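Local coordinates for sweet protein mabinlin-2 chain B (Capparis masaikai, PDB 2DS2) that forms one chain of a heat-stable 2S albumin that stores nutrients in the seed and induces sweetness, at residues Q37-G41 with P42-R46. Numbering follows the deposited sequence.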
# COMPACT_ATOMS: atom_id res chain seq x y z
N GLN B 37 -3.90 9.63 8.72
CA GLN B 37 -4.40 8.97 9.92
C GLN B 37 -3.55 9.26 11.15
O GLN B 37 -2.44 9.78 11.05
CB GLN B 37 -4.42 7.45 9.71
CG GLN B 37 -5.15 6.97 8.47
CD GLN B 37 -6.62 7.33 8.48
OE1 GLN B 37 -7.24 7.42 9.54
NE2 GLN B 37 -7.18 7.53 7.29
N ILE B 38 -4.08 8.93 12.32
CA ILE B 38 -3.33 9.12 13.54
C ILE B 38 -2.55 7.83 13.75
O ILE B 38 -3.14 6.78 14.04
CB ILE B 38 -4.26 9.37 14.75
CG1 ILE B 38 -4.97 10.72 14.59
CG2 ILE B 38 -3.45 9.34 16.04
CD1 ILE B 38 -6.01 10.98 15.67
N ILE B 39 -1.24 7.90 13.57
CA ILE B 39 -0.40 6.73 13.77
C ILE B 39 0.22 6.92 15.15
O ILE B 39 1.13 7.73 15.35
CB ILE B 39 0.67 6.63 12.66
CG1 ILE B 39 -0.03 6.56 11.30
CG2 ILE B 39 1.52 5.38 12.85
CD1 ILE B 39 -1.05 5.42 11.17
N GLN B 40 -0.32 6.17 16.10
CA GLN B 40 0.05 6.20 17.51
C GLN B 40 1.52 6.15 17.90
O GLN B 40 1.97 6.96 18.70
CB GLN B 40 -0.71 5.09 18.24
CG GLN B 40 -2.20 5.14 17.97
CD GLN B 40 -2.98 4.09 18.74
OE1 GLN B 40 -2.84 3.96 19.95
NE2 GLN B 40 -3.82 3.35 18.03
N GLY B 41 2.25 5.19 17.35
CA GLY B 41 3.66 5.10 17.71
C GLY B 41 4.50 4.27 16.76
O GLY B 41 4.06 3.93 15.65
N PRO B 42 5.72 3.91 17.17
CA PRO B 42 6.67 3.12 16.38
C PRO B 42 6.12 1.78 15.91
O PRO B 42 6.34 1.38 14.77
CB PRO B 42 7.85 2.95 17.35
CG PRO B 42 7.80 4.19 18.16
CD PRO B 42 6.33 4.33 18.45
N GLN B 43 5.41 1.08 16.78
CA GLN B 43 4.83 -0.22 16.45
C GLN B 43 3.82 -0.12 15.30
O GLN B 43 3.90 -0.87 14.33
CB GLN B 43 4.16 -0.82 17.69
CG GLN B 43 2.81 -0.19 18.06
CD GLN B 43 2.90 1.30 18.34
OE1 GLN B 43 1.97 2.05 18.03
NE2 GLN B 43 4.01 1.74 18.93
N GLN B 44 2.87 0.81 15.42
CA GLN B 44 1.86 1.00 14.39
C GLN B 44 2.47 1.44 13.07
O GLN B 44 2.03 1.01 12.00
CB GLN B 44 0.84 2.05 14.82
CG GLN B 44 -0.27 1.50 15.69
CD GLN B 44 -1.51 2.37 15.64
OE1 GLN B 44 -2.55 2.01 16.19
NE2 GLN B 44 -1.41 3.51 14.96
N LEU B 45 3.48 2.31 13.14
CA LEU B 45 4.15 2.79 11.94
C LEU B 45 4.77 1.59 11.23
O LEU B 45 4.69 1.47 10.01
CB LEU B 45 5.24 3.80 12.30
CG LEU B 45 5.99 4.42 11.12
CD1 LEU B 45 5.03 5.25 10.29
CD2 LEU B 45 7.14 5.27 11.63
N ARG B 46 5.38 0.71 12.01
CA ARG B 46 6.02 -0.47 11.46
C ARG B 46 5.01 -1.35 10.72
O ARG B 46 5.25 -1.76 9.59
CB ARG B 46 6.68 -1.29 12.57
CG ARG B 46 7.22 -2.64 12.11
CD ARG B 46 7.48 -3.54 13.31
NE ARG B 46 6.27 -3.74 14.10
CZ ARG B 46 6.13 -3.38 15.38
NH1 ARG B 46 7.14 -2.81 16.02
NH2 ARG B 46 4.98 -3.60 16.00
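Gly41 and Leu45 are joined in a local contact at a helix N-terminus, where the loop that leaves helix 22-36 turns into helix 42-58 at the surface of the chain. Gly41 stands at the N-cap and Pro42 follows as the first helical residue. The first turn is closed by Leu45 N, which donates to Gly41 O over 3.0 Å; the bond is nearly straight, 160° at the hydrogen, and meets the carbonyl almost head-on. One residue further on, Arg46 N bonds Pro42 O, the next i+4 to i bond of the helix.

Ile39, two residues before the cap, supplies the apolar part. Its CG2 branch, anti to the backbone N while CG1 lies beside that N, is 3.7 Å from Leu45 N and 4.1 Å from Leu45 CB, and it also meets Gln44 CB. Ile39 and Leu45 both pack on Leu34, which ties the turn back to helix 22-36.

Gln43 folds back over the cap residue. With CG set between the backbone N and the carbonyl carbon (chi1 75°) and the chain bent at the next bond, its amide reaches Gly41: NE2 is 3.4 Å from Gly41 C, and OE1 is 3.2 Å from Gly41 N, at too poor an angle for a hydrogen bond. An alanine here would lose that amide and would probably leave the Gly41 backbone without its cover on this side. The side chains of Gln40 and Gln44 lie against each other nearby, their amide planes 76° apart.

Glycine at the N-cap with proline at N1 is a helix N-terminus; it ends the short loop that joins helices 22-36 and 42-58 in the all-helical fold of the 2S albumins.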